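Local atomic coordinates of LEOA (PDB entry 4AUR), a protein that probably binds and hydrolyses GTP as a bacterial member of the dynamin family, in enterotoxigenic Escherichia coli. Residues Asp64-Val69 and Ile106-Gly111; Asp90-Tyr95 and Arg132-Glu137; Asp357-Thr362 and Phe368-Arg373. One frame throughout, in Å; residues are numbered along the deposited sequence.

Contact 1: Asp64-Val69 and Ile106-Gly111; sequences DGKTSV and IVDTPG
The carboxylate of Asp108 is met from above its plane by the ammonium of Lys66. NZ stands 49° out of that plane, over the OD1 side. Lys66 NZ donates a hydrogen bond to Asp108 OD1 at 3.0 Å, and the pair is a salt bridge. Lys66 NZ lies farther from Asp108 OD2, at 3.6 Å. The other flat group nearby is the ring of Phe62, with which Lys66 makes a cation-pi contact. The two charged side chains come from opposite directions, and their long reach matches a distance of 10.9 Å between Lys66 CA and Asp108 CA. With CG anti to the backbone N (chi1 176°), the lysine starts out toward the strand, and a bend at chi3 (-71°) turns the ammonium end of the chain. Lys66 follows Gly65, the N-cap of helix 66-74, in a sequence that fits a P-loop (Walker A). Asp108 ends strand 104-108 and opens Asp-Thr-Pro-Gly, which matches the DxxG (G3) motif of GTPases. In related GTPases this lysine usually binds nucleotide phosphates, and this aspartate usually contacts the magnesium ion through a water. Both residues are buried here. Lys66 NZ also makes a weak hydrogen bond to Leu58 O on strand 54-60. Asn177, in a sequence resembling the G4 motif (NKxD), hydrogen-bonds through ND2 to the P-loop at Asp64 O.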
# COMPACT_ATOMS: atom_id res chain seq x y z
N ASP A 64 53.41 -4.75 24.86
CA ASP A 64 52.88 -5.55 23.77
C ASP A 64 53.04 -4.85 22.41
O ASP A 64 52.52 -5.30 21.39
CB ASP A 64 51.43 -5.96 24.04
CG ASP A 64 51.30 -6.91 25.25
OD1 ASP A 64 52.33 -7.19 25.90
OD2 ASP A 64 50.17 -7.38 25.55
N GLY A 65 53.78 -3.75 22.37
CA GLY A 65 54.22 -3.22 21.07
C GLY A 65 53.13 -2.52 20.29
O GLY A 65 53.08 -2.57 19.07
N LYS A 66 52.27 -1.85 21.04
CA LYS A 66 51.17 -1.05 20.53
C LYS A 66 51.67 0.06 19.61
O LYS A 66 51.06 0.35 18.58
CB LYS A 66 50.51 -0.42 21.76
CG LYS A 66 49.39 0.55 21.52
CD LYS A 66 49.31 1.57 22.64
CE LYS A 66 48.81 0.98 23.94
NZ LYS A 66 48.26 2.01 24.88
N THR A 67 52.76 0.69 20.00
CA THR A 67 53.25 1.86 19.29
C THR A 67 53.75 1.46 17.90
O THR A 67 53.63 2.22 16.93
CB THR A 67 54.35 2.57 20.10
OG1 THR A 67 53.80 3.04 21.34
CG2 THR A 67 54.89 3.74 19.34
N SER A 68 54.31 0.27 17.79
CA SER A 68 54.76 -0.22 16.51
C SER A 68 53.53 -0.41 15.62
O SER A 68 53.51 0.00 14.46
CB SER A 68 55.52 -1.53 16.66
OG SER A 68 56.38 -1.48 17.79
N VAL A 69 52.49 -1.01 16.19
CA VAL A 69 51.30 -1.33 15.41
C VAL A 69 50.68 -0.10 14.74
O VAL A 69 50.30 -0.18 13.58
CB VAL A 69 50.25 -2.08 16.24
CG1 VAL A 69 48.96 -2.27 15.46
CG2 VAL A 69 50.79 -3.45 16.64
N ILE A 106 44.42 10.36 17.85
CA ILE A 106 44.79 9.07 18.41
C ILE A 106 44.56 9.22 19.88
O ILE A 106 45.22 10.01 20.51
CB ILE A 106 46.26 8.71 18.10
CG1 ILE A 106 46.38 8.45 16.59
CG2 ILE A 106 46.69 7.48 18.87
CD1 ILE A 106 47.78 8.46 16.04
N VAL A 107 43.57 8.52 20.40
CA VAL A 107 43.19 8.68 21.81
C VAL A 107 43.69 7.47 22.56
O VAL A 107 43.77 6.40 21.99
CB VAL A 107 41.68 8.80 22.00
CG1 VAL A 107 41.18 10.07 21.34
CG2 VAL A 107 40.93 7.62 21.41
N ASP A 108 44.03 7.64 23.82
CA ASP A 108 44.42 6.48 24.64
C ASP A 108 44.33 6.83 26.12
O ASP A 108 44.19 7.99 26.49
CB ASP A 108 45.84 6.02 24.23
CG ASP A 108 46.48 5.02 25.20
OD1 ASP A 108 45.99 3.88 25.32
OD2 ASP A 108 47.50 5.40 25.82
N THR A 109 44.36 5.81 26.95
CA THR A 109 44.32 5.98 28.37
C THR A 109 45.57 5.33 28.96
O THR A 109 45.52 4.19 29.39
CB THR A 109 43.08 5.25 28.86
OG1 THR A 109 43.04 3.96 28.24
CG2 THR A 109 41.86 5.99 28.43
N PRO A 110 46.71 6.05 28.98
CA PRO A 110 47.98 5.42 29.36
C PRO A 110 48.06 4.87 30.78
O PRO A 110 48.72 3.88 31.01
CB PRO A 110 49.00 6.55 29.17
CG PRO A 110 48.33 7.55 28.31
CD PRO A 110 46.90 7.49 28.74
N GLY A 111 47.38 5.51 31.72
CA GLY A 111 47.35 5.03 33.10
C GLY A 111 47.09 3.55 33.28
O GLY A 111 47.73 2.90 34.10

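Contact 2: Asp90-Tyr95 and Arg132-Glu137; sequences DRLSIY and RRYISE
Tyr134 alone supplies the close contacts of the helix side, and both Leu92 and Ile94 converge on it. Only carbon atoms of the side chains meet, and no hydrogen bond crosses between the segments. Leu92 CD2 meets the inner end of the tyrosine, 3.9 Å from Tyr134 CG. The same methyl is also 3.9 Å from Tyr134 CB. With CG anti to the backbone N (chi1 175°), the Leu92 side chain reaches toward the helix and crosses that of Tyr134 at about a right angle. Ile94 CD1 comes obliquely to another part of the ring, near CD2 and CE2. Its modelled approach to CE2 is too close for two carbons, so the exact fit there is doubtful. The contact lies at the surface of what is probably the GTPase domain. Strand 93-95 is an outermost strand of the mixed sheet and pairs antiparallel with strand 104-108. Helix 129-136 packs against this border of the sheet, where Ile94 and Tyr134 both touch Val107 of strand 104-108. Ile135 leans on Trp161 of helix 156-165, and Arg132 forms a salt bridge with Asp165 of the same helix.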
# COMPACT_ATOMS: atom_id res chain seq x y z
N ASP A 90 47.86 9.69 34.41
CA ASP A 90 46.51 9.27 34.81
C ASP A 90 45.43 10.22 34.28
O ASP A 90 44.69 10.83 35.05
CB ASP A 90 46.41 9.09 36.34
CG ASP A 90 46.99 7.76 36.82
OD1 ASP A 90 46.38 6.70 36.52
OD2 ASP A 90 48.05 7.77 37.48
N ARG A 91 45.38 10.35 32.96
CA ARG A 91 44.34 11.08 32.26
C ARG A 91 44.19 10.46 30.88
O ARG A 91 45.00 9.65 30.46
CB ARG A 91 44.70 12.57 32.04
CG ARG A 91 45.14 13.39 33.23
CD ARG A 91 43.99 13.77 34.15
NE ARG A 91 44.51 14.32 35.40
CZ ARG A 91 43.79 14.58 36.49
NH1 ARG A 91 42.47 14.36 36.51
NH2 ARG A 91 44.39 15.08 37.57
N LEU A 92 43.16 10.88 30.16
CA LEU A 92 43.06 10.63 28.75
C LEU A 92 44.08 11.46 27.99
O LEU A 92 44.54 12.52 28.44
CB LEU A 92 41.67 11.05 28.30
CG LEU A 92 41.29 11.01 26.83
CD1 LEU A 92 40.98 9.59 26.43
CD2 LEU A 92 40.10 11.92 26.61
N SER A 93 44.43 10.99 26.80
CA SER A 93 45.35 11.74 25.99
C SER A 93 45.10 11.56 24.50
O SER A 93 44.60 10.52 24.05
CB SER A 93 46.80 11.41 26.36
OG SER A 93 46.97 10.03 26.63
N ILE A 94 45.46 12.60 23.76
CA ILE A 94 45.15 12.73 22.36
C ILE A 94 46.38 13.15 21.60
O ILE A 94 47.03 14.11 21.98
CB ILE A 94 44.08 13.80 22.14
CG1 ILE A 94 42.90 13.52 23.05
CG2 ILE A 94 43.66 13.83 20.67
CD1 ILE A 94 41.55 13.89 22.49
N TYR A 95 46.68 12.45 20.51
CA TYR A 95 47.82 12.77 19.66
C TYR A 95 47.29 13.03 18.26
O TYR A 95 46.45 12.28 17.78
CB TYR A 95 48.83 11.64 19.69
CG TYR A 95 49.16 11.20 21.09
CD1 TYR A 95 50.17 11.81 21.83
CD2 TYR A 95 48.43 10.20 21.70
CE1 TYR A 95 50.44 11.41 23.14
CE2 TYR A 95 48.68 9.79 23.00
CZ TYR A 95 49.69 10.39 23.72
OH TYR A 95 49.93 9.93 25.02
N ARG A 132 35.24 8.18 28.50
CA ARG A 132 34.20 7.33 27.94
C ARG A 132 33.63 7.92 26.64
O ARG A 132 33.46 7.21 25.63
CB ARG A 132 33.10 7.13 28.98
CG ARG A 132 33.51 6.32 30.22
CD ARG A 132 32.46 6.45 31.32
NE ARG A 132 31.20 5.84 30.89
CZ ARG A 132 30.84 4.59 31.16
NH1 ARG A 132 31.61 3.79 31.89
NH2 ARG A 132 29.70 4.13 30.67
N ARG A 133 33.33 9.22 26.64
CA ARG A 133 32.84 9.88 25.41
C ARG A 133 33.88 9.83 24.27
O ARG A 133 33.53 9.61 23.13
CB ARG A 133 32.45 11.30 25.71
CG ARG A 133 31.66 12.04 24.63
CD ARG A 133 31.41 13.49 25.02
NE ARG A 133 31.39 13.63 26.48
CZ ARG A 133 31.92 14.64 27.17
NH1 ARG A 133 32.49 15.67 26.56
NH2 ARG A 133 31.87 14.61 28.49
N TYR A 134 35.15 10.02 24.57
CA TYR A 134 36.13 10.10 23.51
C TYR A 134 36.34 8.74 22.89
O TYR A 134 36.52 8.63 21.68
CB TYR A 134 37.46 10.71 24.00
CG TYR A 134 37.60 12.18 23.68
CD1 TYR A 134 36.97 13.14 24.46
CD2 TYR A 134 38.34 12.61 22.59
CE1 TYR A 134 37.08 14.48 24.15
CE2 TYR A 134 38.45 13.95 22.28
CZ TYR A 134 37.82 14.87 23.07
OH TYR A 134 37.94 16.21 22.76
N ILE A 135 36.29 7.68 23.68
CA ILE A 135 36.43 6.34 23.13
C ILE A 135 35.13 5.82 22.50
O ILE A 135 35.17 5.16 21.46
CB ILE A 135 37.03 5.38 24.15
CG1 ILE A 135 38.50 5.74 24.32
CG2 ILE A 135 36.96 3.95 23.65
CD1 ILE A 135 39.12 5.25 25.61
N SER A 136 33.98 6.13 23.09
CA SER A 136 32.72 5.84 22.42
C SER A 136 32.75 6.41 21.00
O SER A 136 32.52 5.69 20.03
CB SER A 136 31.53 6.42 23.17
OG SER A 136 31.12 5.55 24.19
N GLU A 137 33.05 7.71 20.91
CA GLU A 137 33.01 8.47 19.63
C GLU A 137 34.28 8.31 18.77
O GLU A 137 34.62 9.19 18.02
CB GLU A 137 32.70 9.98 19.87
CG GLU A 137 31.24 10.25 20.26
CD GLU A 137 30.98 11.62 20.89
OE1 GLU A 137 31.86 12.51 20.80
OE2 GLU A 137 29.86 11.81 21.49

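Contact 3: Asp357-Thr362 and Phe368-Arg373; sequences DELGYT and FKLHLR
Leu359 O is held by two amides of the 368-373 helix, and this is the tight part of the contact. Lys369 N donates to Leu359 O at 2.8 Å, and Leu370 N donates to Leu359 O at 3.2 Å. Both come from one face of the carbonyl plane, 39° and 45° out of it. Beside them, Leu359 CD2 and Leu370 CD2 touch at 4.0 Å, the two side chains running alongside each other in the same direction. Gly360, at positive phi (107°), turns the chain out of helix 351-359, and its backbone sits against Lys369 CB. The outer side is looser. The extended chain of Lys369 runs along the backbone to a weak hydrogen bond from Lys369 NZ to Asp357 O at 3.3 Å. Glu358 OE1 is 4.2 Å from Arg373 NH1 and well out of the guanidinium plane, so any attraction is probably one of charge only. Glu358 OE2 is hydrogen-bonded to Gln342 NE2 of helix 275-343. Lys369 N and Leu370 N lie in their helix's first turn, with no preceding turn to accept them. One carbonyl from the end region of helix 351-359 accepts from both, joining two successive helices of the dynamin-like helical region.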
# COMPACT_ATOMS: atom_id res chain seq x y z
N ASP A 357 -65.43 -16.40 -27.48
CA ASP A 357 -64.26 -17.24 -27.51
C ASP A 357 -63.01 -16.41 -27.62
O ASP A 357 -61.96 -16.87 -27.21
CB ASP A 357 -64.37 -18.26 -28.65
CG ASP A 357 -65.45 -19.34 -28.38
OD1 ASP A 357 -65.72 -19.63 -27.19
OD2 ASP A 357 -66.04 -19.88 -29.33
N GLU A 358 -63.14 -15.18 -28.12
CA GLU A 358 -61.99 -14.33 -28.30
C GLU A 358 -61.94 -13.06 -27.46
O GLU A 358 -60.84 -12.63 -27.10
CB GLU A 358 -61.91 -13.98 -29.75
CG GLU A 358 -61.62 -15.21 -30.61
CD GLU A 358 -60.18 -15.66 -30.48
OE1 GLU A 358 -59.53 -15.26 -29.51
OE2 GLU A 358 -59.69 -16.40 -31.36
N LEU A 359 -63.10 -12.51 -27.10
CA LEU A 359 -63.23 -11.24 -26.39
C LEU A 359 -63.78 -11.37 -24.99
O LEU A 359 -63.33 -10.69 -24.07
CB LEU A 359 -64.21 -10.37 -27.16
CG LEU A 359 -63.71 -9.76 -28.48
CD1 LEU A 359 -64.84 -9.35 -29.42
CD2 LEU A 359 -62.88 -8.54 -28.16
N GLY A 360 -64.82 -12.17 -24.84
CA GLY A 360 -65.46 -12.39 -23.54
C GLY A 360 -66.78 -11.67 -23.57
O GLY A 360 -66.82 -10.56 -24.01
N TYR A 361 -67.87 -12.29 -23.10
CA TYR A 361 -69.18 -11.65 -23.19
C TYR A 361 -70.01 -11.95 -21.95
O TYR A 361 -70.37 -13.08 -21.72
CB TYR A 361 -69.89 -12.10 -24.48
CG TYR A 361 -71.29 -11.57 -24.68
CD1 TYR A 361 -71.64 -10.26 -24.35
CD2 TYR A 361 -72.26 -12.38 -25.23
CE1 TYR A 361 -72.93 -9.78 -24.54
CE2 TYR A 361 -73.54 -11.92 -25.43
CZ TYR A 361 -73.87 -10.63 -25.08
OH TYR A 361 -75.18 -10.21 -25.29
N THR A 362 -70.32 -10.91 -21.18
CA THR A 362 -70.85 -11.03 -19.82
C THR A 362 -71.98 -9.99 -19.61
O THR A 362 -72.17 -9.12 -20.46
CB THR A 362 -69.70 -10.79 -18.81
OG1 THR A 362 -68.66 -11.75 -19.01
CG2 THR A 362 -70.15 -10.94 -17.39
N PHE A 368 -63.59 -8.91 -21.34
CA PHE A 368 -62.86 -9.47 -20.21
C PHE A 368 -61.82 -10.48 -20.64
O PHE A 368 -60.76 -10.52 -20.04
CB PHE A 368 -63.83 -10.15 -19.22
CG PHE A 368 -63.19 -10.58 -17.94
CD1 PHE A 368 -62.72 -9.65 -17.05
CD2 PHE A 368 -63.06 -11.91 -17.64
CE1 PHE A 368 -62.13 -10.02 -15.87
CE2 PHE A 368 -62.46 -12.31 -16.45
CZ PHE A 368 -61.99 -11.35 -15.56
N LYS A 369 -62.10 -11.29 -21.66
CA LYS A 369 -61.19 -12.36 -22.04
C LYS A 369 -59.97 -11.81 -22.75
O LYS A 369 -58.87 -12.35 -22.63
CB LYS A 369 -61.88 -13.38 -22.95
CG LYS A 369 -61.14 -14.70 -23.07
CD LYS A 369 -61.95 -15.73 -23.83
CE LYS A 369 -61.37 -17.14 -23.68
NZ LYS A 369 -62.30 -18.17 -24.23
N LEU A 370 -60.16 -10.75 -23.51
CA LEU A 370 -59.09 -10.08 -24.18
C LEU A 370 -58.24 -9.38 -23.16
O LEU A 370 -57.03 -9.45 -23.19
CB LEU A 370 -59.67 -9.03 -25.11
CG LEU A 370 -58.62 -8.32 -25.93
CD1 LEU A 370 -57.85 -9.34 -26.74
CD2 LEU A 370 -59.30 -7.33 -26.84
N HIS A 371 -58.90 -8.68 -22.25
CA HIS A 371 -58.21 -7.95 -21.22
C HIS A 371 -57.22 -8.85 -20.45
O HIS A 371 -56.03 -8.56 -20.33
CB HIS A 371 -59.25 -7.34 -20.29
CG HIS A 371 -58.71 -6.94 -18.96
ND1 HIS A 371 -57.95 -5.81 -18.78
CD2 HIS A 371 -58.83 -7.52 -17.75
CE1 HIS A 371 -57.63 -5.70 -17.51
NE2 HIS A 371 -58.15 -6.73 -16.86
N LEU A 372 -57.70 -9.98 -19.97
CA LEU A 372 -56.84 -10.90 -19.27
C LEU A 372 -55.69 -11.34 -20.11
O LEU A 372 -54.66 -11.65 -19.55
CB LEU A 372 -57.58 -12.16 -18.87
CG LEU A 372 -58.69 -12.00 -17.87
CD1 LEU A 372 -59.11 -13.39 -17.47
CD2 LEU A 372 -58.22 -11.17 -16.69
N ARG A 373 -55.86 -11.46 -21.42
CA ARG A 373 -54.72 -11.95 -22.19
C ARG A 373 -53.72 -10.85 -22.51
O ARG A 373 -52.53 -11.07 -22.43
CB ARG A 373 -55.11 -12.83 -23.38
CG ARG A 373 -55.92 -12.22 -24.46
CD ARG A 373 -56.37 -13.31 -25.44
NE ARG A 373 -55.22 -13.93 -26.09
CZ ARG A 373 -55.01 -14.00 -27.40
NH1 ARG A 373 -55.87 -13.50 -28.28
NH2 ARG A 373 -53.91 -14.60 -27.84

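In the fold
Contacts 1 and 2 are neighbours, their centres 12 Å apart, and both rest on one mixed sheet. Strands 104-108 and 93-95 are adjacent there, joined by backbone hydrogen bonds from Ile106 N to Tyr95 O and from Asp108 N to Ser93 O. Contact 1 is buried and ionic, at the likely nucleotide site. Contact 2 is apolar and lies at the surface, where a helix covers the sheet border. Contact 3 belongs to the helical region, with its centre about 121 Å from that of contact 1 and on the opposite side of the chain's centre. It is partly buried and built mainly on backbone bonds between consecutive helices, with charged side chains outside.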